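Local coordinates for uncharacterized protein (Bdellovibrio bacteriovorus, PDB 3TM8) that binds two iron ions in an HD-GYP domain and probably belongs to the cyclic-di-GMP phosphodiesterase class, at residues M21-I26 with Y76-E81; D38-V43 with L53-S58; E259-T264 with K312-H317. All coordinates share one frame; numbering follows the deposited sequence. Where two conformers were deposited one is given.

Contacts 1 and 2 illustrate how two short antiparallel pairings can share one small beta region. Their centres lie 11 Å apart, and in sequence the hairpin of contact 2 falls within the long excursion that links the two strands of contact 1. A probable backbone hydrogen bond joins Tyr76 O to Tyr42 N (2.7 Å), and a salt bridge joins Glu81 OE2 to Arg55 NE (2.9 Å). Contact 3 belongs to the other end of the molecule, its centre 47 Å from those of both others. It alone approaches the metal site: the side chain of His313 is about 10 Å from a bound iron, whereas contacts 1 and 2 lie away from it.

Contact 1 (M21-I26 with Y76-E81); sequences MDYVSI and YILTDE
Val24 and Ile77 form the central hydrogen-bonded pair in the antiparallel pairing of strands 23-27 and 74-78, which come from well-separated parts of the chain. Backbone bonds set the register: Val24 N donates to Ile77 O (2.8 Å) and Ile77 N returns the bond to Val24 O (2.9 Å), each running close to the carbonyl direction. Beyond the strand end, Thr79 N reaches Asp22 O from above its carbonyl plane, in a nearly straight bond (N-H...O angle 174°).

Apolar contacts occupy both faces. On one, Val24 and Ile77 lie side by side, and because each CG1 is tucked between its own backbone N and carbonyl carbon (chi1 61° and 64°), the two CG1 atoms meet at 3.3 Å, tighter than usual carbon packing. Ile26 crosses Ile77 at about a right angle, and Tyr85 of helix 82-97 touches both isoleucines. On the other face, Ser25 CB packs on Tyr76 CE1. Where strand 74-78 ends, Leu78 CD2 makes an off-centre CH-pi contact with the Tyr23 ring, 4.2 Å from its centroid; that ring also meets Tyr42 edge-to-face.

Two waters add bridges at this end of the pairing. One molecule bridges Asp22 O and Asp80 N, giving Asp22 O a second donor. Another donates to Tyr23 O at 2.8 Å and lies 2.8 Å from Thr79 OG1.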
ATOM      1  N   MET A  21      11.105  10.185 -31.057  1.00 23.79           N
ATOM      2  CA  MET A  21      11.007  10.786 -29.734  1.00 21.41           C
ATOM      3  C   MET A  21      11.256   9.778 -28.613  1.00 18.75           C
ATOM      4  O   MET A  21      10.926   8.594 -28.711  1.00 18.50           O
ATOM      5  CB  MET A  21       9.672  11.519 -29.546  1.00 21.74           C
ATOM      6  CG  MET A  21       9.467  12.710 -30.489  1.00 22.00           C
ATOM      7  SD  MET A  21      10.649  14.072 -30.289  1.00 21.55           S
ATOM      8  CE  MET A  21      10.094  14.802 -28.744  1.00 21.78           C
ATOM      9  N   ASP A  22      11.872  10.270 -27.552  1.00 17.15           N
ATOM     10  CA  ASP A  22      12.191   9.441 -26.412  1.00 15.54           C
ATOM     11  C   ASP A  22      11.072   9.571 -25.400  1.00 10.52           C
ATOM     12  O   ASP A  22      10.479  10.643 -25.266  1.00  9.74           O
ATOM     13  CB  ASP A  22      13.515   9.887 -25.793  1.00 20.15           C
ATOM     14  CG  ASP A  22      14.697   9.635 -26.704  1.00 24.97           C
ATOM     15  OD1 ASP A  22      14.609   8.724 -27.552  1.00 27.16           O
ATOM     16  OD2 ASP A  22      15.717  10.342 -26.566  1.00 28.66           O
ATOM     17  N   TYR A  23      10.782   8.470 -24.707  1.00  8.39           N
ATOM     18  CA  TYR A  23       9.817   8.452 -23.615  1.00  8.06           C
ATOM     19  C   TYR A  23      10.478   7.974 -22.330  1.00  7.90           C
ATOM     20  O   TYR A  23      11.493   7.274 -22.359  1.00  9.36           O
ATOM     21  CB  TYR A  23       8.648   7.515 -23.946  1.00  9.65           C
ATOM     22  CG  TYR A  23       7.831   7.956 -25.131  1.00 10.66           C
ATOM     23  CD1 TYR A  23       6.684   8.721 -24.961  1.00 10.16           C
ATOM     24  CD2 TYR A  23       8.206   7.613 -26.428  1.00 14.08           C
ATOM     25  CE1 TYR A  23       5.927   9.129 -26.051  1.00 11.98           C
ATOM     26  CE2 TYR A  23       7.463   8.021 -27.517  1.00 15.70           C
ATOM     27  CZ  TYR A  23       6.328   8.778 -27.320  1.00 14.81           C
ATOM     28  OH  TYR A  23       5.589   9.188 -28.399  1.00 17.14           O
ATOM     29  N   VAL A  24       9.892   8.363 -21.204  1.00  8.16           N
ATOM     30  CA  VAL A  24      10.292   7.824 -19.911  1.00  9.20           C
ATOM     31  C   VAL A  24       9.045   7.369 -19.171  1.00  7.72           C
ATOM     32  O   VAL A  24       7.962   7.932 -19.351  1.00  6.77           O
ATOM     33  CB  VAL A  24      11.094   8.854 -19.079  1.00 13.36           C
ATOM     34  CG1 VAL A  24      10.259  10.078 -18.803  1.00 14.38           C
ATOM     35  CG2 VAL A  24      11.601   8.237 -17.784  1.00 17.84           C
ATOM     36  N   SER A  25       9.195   6.334 -18.351  1.00  8.13           N
ATOM     37  CA  SER A  25       8.051   5.804 -17.630  0.50  8.37           C
ATOM     38  C   SER A  25       7.767   6.593 -16.355  1.00  7.40           C
ATOM     39  O   SER A  25       8.669   7.143 -15.715  1.00  8.60           O
ATOM     40  CB  SER A  25       8.240   4.318 -17.314  0.50 10.54           C
ATOM     41  OG  SER A  25       9.228   4.133 -16.325  0.50 11.71           O
ATOM     42  N   ILE A  26       6.487   6.658 -16.024  1.00  6.03           N
ATOM     43  CA  ILE A  26       6.020   7.210 -14.761  1.00  6.48           C
ATOM     44  C   ILE A  26       5.026   6.217 -14.161  1.00  6.45           C
ATOM     45  O   ILE A  26       4.403   5.443 -14.884  1.00  7.90           O
ATOM     46  CB  ILE A  26       5.368   8.610 -14.931  1.00  7.44           C
ATOM     47  CG1 ILE A  26       4.130   8.544 -15.832  1.00  9.08           C
ATOM     48  CG2 ILE A  26       6.388   9.629 -15.438  1.00  8.08           C
ATOM     49  CD1 ILE A  26       3.238   9.775 -15.705  1.00 10.59           C
ATOM     50  N   TYR A  76       3.684   6.692 -19.799  1.00  6.26           N
ATOM     51  CA  TYR A  76       4.899   7.206 -20.400  1.00  6.16           C
ATOM     52  C   TYR A  76       4.733   8.677 -20.717  1.00  6.08           C
ATOM     53  O   TYR A  76       3.634   9.137 -21.045  1.00  7.74           O
ATOM     54  CB  TYR A  76       5.246   6.385 -21.661  1.00  6.31           C
ATOM     55  CG  TYR A  76       5.418   4.945 -21.261  1.00  6.16           C
ATOM     56  CD1 TYR A  76       6.647   4.476 -20.817  1.00  7.59           C
ATOM     57  CD2 TYR A  76       4.332   4.082 -21.215  1.00  7.28           C
ATOM     58  CE1 TYR A  76       6.802   3.167 -20.390  1.00  8.62           C
ATOM     59  CE2 TYR A  76       4.477   2.765 -20.783  1.00  8.02           C
ATOM     60  CZ  TYR A  76       5.714   2.317 -20.368  1.00  8.69           C
ATOM     61  OH  TYR A  76       5.867   1.018 -19.924  1.00 11.06           O
ATOM     62  N   ILE A  77       5.827   9.421 -20.597  1.00  5.93           N
ATOM     63  CA  ILE A  77       5.833  10.830 -20.965  1.00  6.33           C
ATOM     64  C   ILE A  77       7.007  11.057 -21.898  1.00  6.21           C
ATOM     65  O   ILE A  77       7.960  10.273 -21.919  1.00  6.26           O
ATOM     66  CB  ILE A  77       5.950  11.754 -19.723  1.00  7.73           C
ATOM     67  CG1 ILE A  77       7.291  11.544 -19.012  1.00  8.22           C
ATOM     68  CG2 ILE A  77       4.761  11.542 -18.795  1.00  7.67           C
ATOM     69  CD1 ILE A  77       7.559  12.486 -17.817  1.00  8.04           C
ATOM     70  N   LEU A  78       6.944  12.125 -22.682  1.00  7.02           N
ATOM     71  CA  LEU A  78       8.086  12.501 -23.498  1.00  7.67           C
ATOM     72  C   LEU A  78       9.240  12.876 -22.584  1.00  8.34           C
ATOM     73  O   LEU A  78       9.066  13.621 -21.622  1.00  7.69           O
ATOM     74  CB  LEU A  78       7.734  13.687 -24.392  1.00  8.64           C
ATOM     75  CG  LEU A  78       6.702  13.362 -25.472  1.00  9.81           C
ATOM     76  CD1 LEU A  78       6.141  14.656 -26.048  1.00 11.24           C
ATOM     77  CD2 LEU A  78       7.314  12.494 -26.566  1.00 11.74           C
ATOM     78  N   THR A  79      10.424  12.376 -22.896  1.00  9.59           N
ATOM     79  CA  THR A  79      11.591  12.678 -22.087  1.00 11.29           C
ATOM     80  C   THR A  79      11.812  14.186 -22.016  1.00 10.86           C
ATOM     81  O   THR A  79      12.265  14.715 -21.003  1.00 10.98           O
ATOM     82  CB  THR A  79      12.812  11.946 -22.649  1.00 14.13           C
ATOM     83  OG1 THR A  79      12.497  10.549 -22.738  1.00 15.48           O
ATOM     84  CG2 THR A  79      14.028  12.142 -21.757  1.00 15.50           C
ATOM     85  N   ASP A  80      11.457  14.885 -23.086  1.00 10.88           N
ATOM     86  CA  ASP A  80      11.643  16.330 -23.132  1.00 12.94           C
ATOM     87  C   ASP A  80      10.725  17.056 -22.146  1.00 12.26           C
ATOM     88  O   ASP A  80      10.942  18.225 -21.835  1.00 15.65           O
ATOM     89  CB  ASP A  80      11.441  16.857 -24.558  1.00 17.87           C
ATOM     90  CG  ASP A  80      12.532  16.396 -25.511  1.00 22.84           C
ATOM     91  OD1 ASP A  80      13.574  15.902 -25.031  1.00 24.56           O
ATOM     92  OD2 ASP A  80      12.351  16.535 -26.741  1.00 25.58           O
ATOM     93  N   GLU A  81       9.708  16.360 -21.649  1.00 10.63           N
ATOM     94  CA  GLU A  81       8.774  16.940 -20.685  1.00 10.57           C
ATOM     95  C   GLU A  81       8.984  16.414 -19.261  1.00  9.34           C
ATOM     96  O   GLU A  81       8.167  16.654 -18.366  1.00  9.97           O
ATOM     97  CB  GLU A  81       7.327  16.706 -21.146  1.00 10.51           C
ATOM     98  CG  GLU A  81       6.983  17.386 -22.463  1.00 12.74           C
ATOM     99  CD  GLU A  81       5.491  17.567 -22.655  1.00 13.48           C
ATOM    100  OE1 GLU A  81       4.774  16.559 -22.800  1.00 12.39           O
ATOM    101  OE2 GLU A  81       5.028  18.724 -22.658  1.00 15.95           O
TER
HETATM  102  O   HOH W   1      11.065  13.439 -25.753  1.00 15.02           O
HETATM  103  O   HOH W   2      14.055   8.287 -22.573  1.00 16.77           O

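Contact 2 (D38-V43 with L53-S58); sequences DFNAYV and LRRGDS
With CG beside the backbone N in both residues (chi1 -74° and -57°), Asn40 and Arg55 turn their side chains into one another, and the chain of Arg55, extended from CG to NE, carries its guanidinium across the amide. Asn40 OD1 lies 3.6 Å above one face of that group, displaced toward its rim, with the two planes 40° apart. The same oxygen accepts a weak bond from Arg55 N (3.4 Å), whereas Asn40 ND2 simply packs over the guanidinium.

Beside this polar patch the base of the 41-45/48-53 beta-hairpin closes through reciprocal bonds, Ala41 N to Leu53 O and Leu53 N to Ala41 O, each 2.9 Å long. Ala41 CB rests on Leu53 CD1 at 3.8 Å. The chain then reverses in a type II turn from Arg54 to Asp57, where Gly56 takes backbone angles that suit glycine; Asp57 OD2 receives Arg54 N (2.9 Å) from above the carboxylate plane and also pairs with Arg66.

Glu81 completes the chemistry, bridging Arg55 NE with one carboxylate oxygen and Asn40 N with the other. Arg55 thus combines a charged partner with an amide set obliquely against one face, a pairing likely to limit its rotation.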
ATOM      1  N   ASP A  38       1.284  19.651 -17.061  1.00 10.75           N
ATOM      2  CA  ASP A  38       1.890  20.410 -18.158  1.00 11.82           C
ATOM      3  C   ASP A  38       2.751  19.464 -18.991  1.00 10.85           C
ATOM      4  O   ASP A  38       3.871  19.802 -19.382  1.00 14.61           O
ATOM      5  CB  ASP A  38       2.733  21.570 -17.611  1.00 14.56           C
ATOM      6  CG  ASP A  38       3.371  22.416 -18.710  1.00 20.01           C
ATOM      7  OD1 ASP A  38       2.733  22.613 -19.761  1.00 22.18           O
ATOM      8  OD2 ASP A  38       4.518  22.885 -18.520  1.00 22.23           O
ATOM      9  N   PHE A  39       2.218  18.271 -19.234  1.00  9.47           N
ATOM     10  CA  PHE A  39       2.853  17.254 -20.070  1.00  8.57           C
ATOM     11  C   PHE A  39       1.770  16.313 -20.597  1.00  7.22           C
ATOM     12  O   PHE A  39       0.718  16.167 -19.975  1.00  8.91           O
ATOM     13  CB  PHE A  39       3.876  16.444 -19.266  1.00  8.16           C
ATOM     14  CG  PHE A  39       3.347  15.931 -17.950  1.00  8.11           C
ATOM     15  CD1 PHE A  39       2.726  14.693 -17.856  1.00  7.84           C
ATOM     16  CD2 PHE A  39       3.472  16.697 -16.805  1.00  8.00           C
ATOM     17  CE1 PHE A  39       2.232  14.234 -16.634  1.00  8.13           C
ATOM     18  CE2 PHE A  39       2.976  16.251 -15.588  1.00  8.13           C
ATOM     19  CZ  PHE A  39       2.360  15.019 -15.497  1.00  8.70           C
ATOM     20  N   ASN A  40       2.002  15.700 -21.756  1.00  6.87           N
ATOM     21  CA  ASN A  40       1.167  14.584 -22.197  1.00  7.42           C
ATOM     22  C   ASN A  40       1.530  13.310 -21.443  1.00  6.79           C
ATOM     23  O   ASN A  40       2.653  13.164 -20.978  1.00  7.36           O
ATOM     24  CB  ASN A  40       1.411  14.277 -23.676  1.00  8.74           C
ATOM     25  CG  ASN A  40       0.794  15.288 -24.619  1.00 10.04           C
ATOM     26  OD1 ASN A  40      -0.055  16.109 -24.240  1.00 10.33           O
ATOM     27  ND2 ASN A  40       1.209  15.208 -25.883  1.00 10.30           N
ATOM     28  N   ALA A  41       0.601  12.358 -21.387  1.00  6.68           N
ATOM     29  CA  ALA A  41       0.921  11.016 -20.895  1.00  6.75           C
ATOM     30  C   ALA A  41       0.320   9.970 -21.824  1.00  6.66           C
ATOM     31  O   ALA A  41      -0.788  10.139 -22.346  1.00  7.62           O
ATOM     32  CB  ALA A  41       0.459  10.812 -19.453  1.00  8.15           C
ATOM     33  N   TYR A  42       1.079   8.902 -22.025  1.00  6.46           N
ATOM     34  CA  TYR A  42       0.792   7.889 -23.020  1.00  6.48           C
ATOM     35  C   TYR A  42       0.595   6.532 -22.365  1.00  6.02           C
ATOM     36  O   TYR A  42       1.244   6.212 -21.365  1.00  6.81           O
ATOM     37  CB  TYR A  42       1.959   7.801 -24.007  1.00  6.89           C
ATOM     38  CG  TYR A  42       2.230   9.103 -24.733  1.00  6.95           C
ATOM     39  CD1 TYR A  42       1.784   9.300 -26.035  1.00  8.06           C
ATOM     40  CD2 TYR A  42       2.911  10.145 -24.107  1.00  7.61           C
ATOM     41  CE1 TYR A  42       2.019  10.493 -26.695  1.00  8.03           C
ATOM     42  CE2 TYR A  42       3.146  11.344 -24.755  1.00  7.70           C
ATOM     43  CZ  TYR A  42       2.701  11.515 -26.047  1.00  8.10           C
ATOM     44  OH  TYR A  42       2.948  12.711 -26.679  1.00 10.11           O
ATOM     45  N   VAL A  43      -0.318   5.744 -22.928  1.00  6.48           N
ATOM     46  CA  VAL A  43      -0.525   4.361 -22.526  1.00  7.08           C
ATOM     47  C   VAL A  43       0.078   3.471 -23.610  1.00  6.52           C
ATOM     48  O   VAL A  43      -0.115   3.713 -24.805  1.00  8.39           O
ATOM     49  CB  VAL A  43      -2.037   4.043 -22.374  1.00  8.30           C
ATOM     50  CG1 VAL A  43      -2.255   2.556 -22.113  1.00  9.99           C
ATOM     51  CG2 VAL A  43      -2.657   4.878 -21.259  1.00 10.15           C
ATOM     52  N   LEU A  53      -3.522  11.107 -21.858  1.00  7.91           N
ATOM     53  CA  LEU A  53      -3.724  12.312 -21.061  1.00  8.27           C
ATOM     54  C   LEU A  53      -3.056  13.492 -21.750  1.00  8.39           C
ATOM     55  O   LEU A  53      -1.925  13.390 -22.227  1.00  8.89           O
ATOM     56  CB  LEU A  53      -3.143  12.135 -19.656  1.00  8.08           C
ATOM     57  CG  LEU A  53      -3.556  10.850 -18.931  1.00  8.89           C
ATOM     58  CD1 LEU A  53      -2.867  10.769 -17.572  1.00  9.55           C
ATOM     59  CD2 LEU A  53      -5.067  10.753 -18.777  1.00  9.59           C
ATOM     60  N   ARG A  54      -3.750  14.618 -21.780  1.00 10.11           N
ATOM     61  CA  ARG A  54      -3.249  15.780 -22.499  1.00 10.84           C
ATOM     62  C   ARG A  54      -2.887  16.914 -21.567  1.00 10.51           C
ATOM     63  O   ARG A  54      -3.423  17.019 -20.473  1.00 11.16           O
ATOM     64  CB  ARG A  54      -4.291  16.240 -23.507  1.00 13.16           C
ATOM     65  CG  ARG A  54      -4.436  15.289 -24.667  1.00 16.13           C
ATOM     66  CD  ARG A  54      -5.711  15.542 -25.418  1.00 19.15           C
ATOM     67  NE  ARG A  54      -5.794  14.697 -26.602  1.00 21.79           N
ATOM     68  CZ  ARG A  54      -6.094  13.403 -26.575  1.00 22.73           C
ATOM     69  NH1 ARG A  54      -6.338  12.797 -25.417  1.00 22.46           N
ATOM     70  NH2 ARG A  54      -6.145  12.714 -27.705  1.00 25.25           N
ATOM     71  N   ARG A  55      -1.976  17.770 -22.020  1.00 11.46           N
ATOM     72  CA  ARG A  55      -1.618  18.963 -21.272  1.00 11.71           C
ATOM     73  C   ARG A  55      -2.892  19.678 -20.834  1.00 11.55           C
ATOM     74  O   ARG A  55      -3.794  19.911 -21.639  1.00 12.08           O
ATOM     75  CB  ARG A  55      -0.723  19.886 -22.113  1.00 11.75           C
ATOM     76  CG  ARG A  55       0.554  19.199 -22.595  1.00 11.82           C
ATOM     77  CD  ARG A  55       1.500  20.099 -23.410  1.00 12.54           C
ATOM     78  NE  ARG A  55       2.535  19.249 -23.986  1.00 12.40           N
ATOM     79  CZ  ARG A  55       2.436  18.669 -25.175  1.00 12.09           C
ATOM     80  NH1 ARG A  55       1.383  18.915 -25.942  1.00 10.86           N
ATOM     81  NH2 ARG A  55       3.400  17.865 -25.606  1.00 14.41           N
ATOM     82  N   GLY A  56      -2.971  20.003 -19.549  1.00 11.50           N
ATOM     83  CA  GLY A  56      -4.122  20.702 -19.006  1.00 11.98           C
ATOM     84  C   GLY A  56      -5.067  19.808 -18.216  1.00 12.47           C
ATOM     85  O   GLY A  56      -5.950  20.298 -17.515  1.00 15.71           O
ATOM     86  N   ASP A  57      -4.893  18.494 -18.320  1.00 11.60           N
ATOM     87  CA  ASP A  57      -5.769  17.566 -17.592  1.00 11.76           C
ATOM     88  C   ASP A  57      -5.490  17.536 -16.083  1.00 10.92           C
ATOM     89  O   ASP A  57      -4.378  17.804 -15.634  1.00 10.48           O
ATOM     90  CB  ASP A  57      -5.660  16.142 -18.150  1.00 12.58           C
ATOM     91  CG  ASP A  57      -6.249  16.003 -19.542  1.00 16.34           C
ATOM     92  OD1 ASP A  57      -6.878  16.964 -20.026  1.00 19.29           O
ATOM     93  OD2 ASP A  57      -6.086  14.920 -20.140  1.00 16.67           O
ATOM     94  N   SER A  58      -6.509  17.199 -15.303  1.00 11.00           N
ATOM     95  CA  SER A  58      -6.330  16.977 -13.865  1.00 10.51           C
ATOM     96  C   SER A  58      -7.199  15.805 -13.418  1.00  9.87           C
ATOM     97  O   SER A  58      -7.983  15.276 -14.206  1.00 10.72           O
ATOM     98  CB  SER A  58      -6.649  18.236 -13.054  1.00 12.61           C
ATOM     99  OG  SER A  58      -7.997  18.623 -13.236  1.00 13.51           O
TER

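Contact 3 (E259-T264 with K312-H317); sequences ETINGT and KHPLQH
Thr260 sends its CG2 methyl obliquely toward the His313 ring, nearest CE1 at 4.4 Å, while the His313 side chain also touches Ser282, Ser283 and Ala286 of helix 276-293. The second ring, His317, has Pro314 CG over the centre of one face, 3.7 Å above the plane, and its ND1 is hydrogen-bonded to Ser283.

Lys312 buries more surface here than any other residue. Its carbonyl accepts Ile261 N (2.8 Å) from above the carbonyl plane, and its aliphatic chain runs alongside Thr260, CB touching CG2 at 3.6 Å. The chain stays extended as far as CE and then bends (chi4 -70°), which delivers NZ to Thr264 OG1 in a 2.8 Å hydrogen bond. That hydroxyl is also hydrogen-bonded to Thr260 OG1 (2.7 Å). Ile261 packs farther along 312-317, its CG2 against Pro314 CD at 3.9 Å and its CD1 over the peptide joining His313 to Pro314.

A type I turn from Thr260 to Gly263, closed by Gly263 N to Thr260 O, is thereby fastened to the residues entering helix 315-325, with Pro314 at the N-cap. The turn follows the iron ligands His257 and Glu258, and the contact lies close behind the two-iron site of this HD domain, the His313 side chain about 7 Å from that of the ligand Asn285.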
ATOM      1  N   GLU A 259       1.878 -15.033   9.570  1.00 10.91           N
ATOM      2  CA  GLU A 259       1.852 -15.896  10.738  1.00 12.15           C
ATOM      3  C   GLU A 259       0.620 -15.593  11.572  1.00 12.48           C
ATOM      4  O   GLU A 259       0.129 -14.465  11.587  1.00 12.90           O
ATOM      5  CB  GLU A 259       3.136 -15.748  11.553  1.00 13.75           C
ATOM      6  CG  GLU A 259       4.386 -16.153  10.783  1.00 14.00           C
ATOM      7  CD  GLU A 259       4.212 -17.467  10.026  1.00 15.33           C
ATOM      8  OE1 GLU A 259       3.977 -18.513  10.675  1.00 15.85           O
ATOM      9  OE2 GLU A 259       4.318 -17.460   8.780  1.00 15.39           O
ATOM     10  N   THR A 260       0.117 -16.619  12.253  1.00 12.73           N
ATOM     11  CA  THR A 260      -1.085 -16.495  13.063  1.00 14.09           C
ATOM     12  C   THR A 260      -0.733 -16.870  14.490  1.00 13.99           C
ATOM     13  O   THR A 260       0.251 -17.570  14.725  1.00 15.07           O
ATOM     14  CB  THR A 260      -2.207 -17.409  12.535  1.00 16.30           C
ATOM     15  OG1 THR A 260      -1.763 -18.770  12.557  1.00 16.27           O
ATOM     16  CG2 THR A 260      -2.572 -17.032  11.109  1.00 17.35           C
ATOM     17  N   ILE A 261      -1.522 -16.410  15.449  1.00 13.78           N
ATOM     18  CA  ILE A 261      -1.085 -16.534  16.827  1.00 16.02           C
ATOM     19  C   ILE A 261      -1.089 -17.984  17.293  1.00 17.55           C
ATOM     20  O   ILE A 261      -0.404 -18.326  18.252  1.00 19.67           O
ATOM     21  CB  ILE A 261      -1.848 -15.591  17.799  1.00 16.45           C
ATOM     22  CG1 ILE A 261      -3.340 -15.938  17.877  1.00 17.00           C
ATOM     23  CG2 ILE A 261      -1.630 -14.136  17.413  1.00 17.33           C
ATOM     24  CD1 ILE A 261      -4.102 -15.123  18.925  1.00 17.23           C
ATOM     25  N   ASN A 262      -1.831 -18.833  16.588  1.00 17.42           N
ATOM     26  CA  ASN A 262      -1.884 -20.252  16.928  1.00 19.17           C
ATOM     27  C   ASN A 262      -1.011 -21.135  16.032  1.00 19.46           C
ATOM     28  O   ASN A 262      -1.182 -22.347  15.996  1.00 19.57           O
ATOM     29  CB  ASN A 262      -3.335 -20.760  16.994  1.00 21.32           C
ATOM     30  CG  ASN A 262      -4.081 -20.618  15.678  1.00 22.28           C
ATOM     31  OD1 ASN A 262      -5.077 -21.304  15.444  1.00 24.28           O
ATOM     32  ND2 ASN A 262      -3.609 -19.730  14.816  1.00 21.41           N
ATOM     33  N   GLY A 263      -0.077 -20.517  15.314  1.00 18.90           N
ATOM     34  CA  GLY A 263       0.961 -21.252  14.609  1.00 19.00           C
ATOM     35  C   GLY A 263       0.581 -21.938  13.309  1.00 19.03           C
ATOM     36  O   GLY A 263       1.241 -22.896  12.897  1.00 20.01           O
ATOM     37  N   THR A 264      -0.461 -21.445  12.646  1.00 17.76           N
ATOM     38  CA  THR A 264      -0.945 -22.081  11.419  1.00 18.49           C
ATOM     39  C   THR A 264      -0.422 -21.432  10.129  1.00 17.94           C
ATOM     40  O   THR A 264      -0.720 -21.900   9.031  1.00 19.04           O
ATOM     41  CB  THR A 264      -2.491 -22.147  11.376  1.00 19.64           C
ATOM     42  OG1 THR A 264      -3.034 -20.823  11.318  1.00 21.41           O
ATOM     43  CG2 THR A 264      -3.032 -22.863  12.610  1.00 20.78           C
ATOM     44  N   LYS A 312      -6.662 -17.219  14.868  1.00 19.14           N
ATOM     45  CA  LYS A 312      -5.511 -16.818  14.089  1.00 19.68           C
ATOM     46  C   LYS A 312      -4.983 -15.454  14.492  1.00 14.32           C
ATOM     47  O   LYS A 312      -3.791 -15.210  14.365  1.00 17.16           O
ATOM     48  CB  LYS A 312      -5.822 -16.859  12.591  1.00 22.08           C
ATOM     49  CG  LYS A 312      -6.091 -18.261  12.068  1.00 23.96           C
ATOM     50  CD  LYS A 312      -6.199 -18.260  10.551  1.00 26.66           C
ATOM     51  CE  LYS A 312      -6.642 -19.614  10.016  1.00 29.40           C
ATOM     52  NZ  LYS A 312      -5.585 -20.648  10.166  1.00 30.67           N
ATOM     53  N   HIS A 313      -5.860 -14.572  14.983  1.00 11.22           N
ATOM     54  CA  HIS A 313      -5.446 -13.202  15.319  1.00 10.97           C
ATOM     55  C   HIS A 313      -6.014 -12.775  16.657  1.00 10.99           C
ATOM     56  O   HIS A 313      -7.078 -13.240  17.050  1.00 12.10           O
ATOM     57  CB  HIS A 313      -5.896 -12.218  14.242  1.00 11.10           C
ATOM     58  CG  HIS A 313      -5.501 -12.632  12.863  1.00 10.80           C
ATOM     59  ND1 HIS A 313      -4.240 -12.408  12.349  1.00 10.45           N
ATOM     60  CD2 HIS A 313      -6.194 -13.278  11.895  1.00 11.18           C
ATOM     61  CE1 HIS A 313      -4.180 -12.887  11.118  1.00 10.97           C
ATOM     62  NE2 HIS A 313      -5.349 -13.429  10.825  1.00 11.54           N
ATOM     63  N   PRO A 314      -5.317 -11.871  17.357  1.00 10.38           N
ATOM     64  CA  PRO A 314      -5.838 -11.468  18.668  1.00  9.67           C
ATOM     65  C   PRO A 314      -7.207 -10.813  18.534  1.00 10.31           C
ATOM     66  O   PRO A 314      -7.404  -9.936  17.685  1.00  9.25           O
ATOM     67  CB  PRO A 314      -4.815 -10.438  19.154  1.00 11.88           C
ATOM     68  CG  PRO A 314      -3.568 -10.735  18.366  1.00 11.67           C
ATOM     69  CD  PRO A 314      -4.069 -11.165  17.017  1.00 11.03           C
ATOM     70  N   LEU A 315      -8.147 -11.215  19.382  1.00 10.50           N
ATOM     71  CA  LEU A 315      -9.483 -10.651  19.308  1.00  9.56           C
ATOM     72  C   LEU A 315      -9.441  -9.128  19.439  1.00  9.35           C
ATOM     73  O   LEU A 315     -10.196  -8.432  18.766  1.00  9.14           O
ATOM     74  CB  LEU A 315     -10.405 -11.262  20.367  1.00  9.96           C
ATOM     75  CG  LEU A 315     -11.834 -10.716  20.432  1.00 11.21           C
ATOM     76  CD1 LEU A 315     -12.592 -10.947  19.115  1.00 11.81           C
ATOM     77  CD2 LEU A 315     -12.586 -11.298  21.632  1.00 10.65           C
ATOM     78  N   GLN A 316      -8.568  -8.603  20.297  1.00  9.43           N
ATOM     79  CA  GLN A 316      -8.501  -7.146  20.440  1.00  9.35           C
ATOM     80  C   GLN A 316      -8.137  -6.438  19.126  1.00  9.19           C
ATOM     81  O   GLN A 316      -8.630  -5.343  18.853  1.00  9.33           O
ATOM     82  CB  GLN A 316      -7.590  -6.702  21.598  1.00 10.95           C
ATOM     83  CG  GLN A 316      -6.113  -7.058  21.479  1.00 12.29           C
ATOM     84  CD  GLN A 316      -5.767  -8.386  22.119  1.00 12.64           C
ATOM     85  OE1 GLN A 316      -6.521  -9.349  22.021  1.00 12.01           O
ATOM     86  NE2 GLN A 316      -4.628  -8.438  22.793  1.00 15.24           N
ATOM     87  N   HIS A 317      -7.283  -7.054  18.315  1.00  8.27           N
ATOM     88  CA  HIS A 317      -6.959  -6.456  17.023  1.00  8.20           C
ATOM     89  C   HIS A 317      -8.179  -6.450  16.125  1.00  7.86           C
ATOM     90  O   HIS A 317      -8.467  -5.454  15.463  1.00  8.16           O
ATOM     91  CB  HIS A 317      -5.853  -7.228  16.316  1.00  8.16           C
ATOM     92  CG  HIS A 317      -4.507  -7.087  16.949  1.00  8.55           C
ATOM     93  ND1 HIS A 317      -3.359  -7.571  16.360  1.00  9.75           N
ATOM     94  CD2 HIS A 317      -4.125  -6.530  18.122  1.00  9.34           C
ATOM     95  CE1 HIS A 317      -2.325  -7.314  17.139  1.00 10.61           C
ATOM     96  NE2 HIS A 317      -2.763  -6.689  18.218  1.00 10.48           N
TER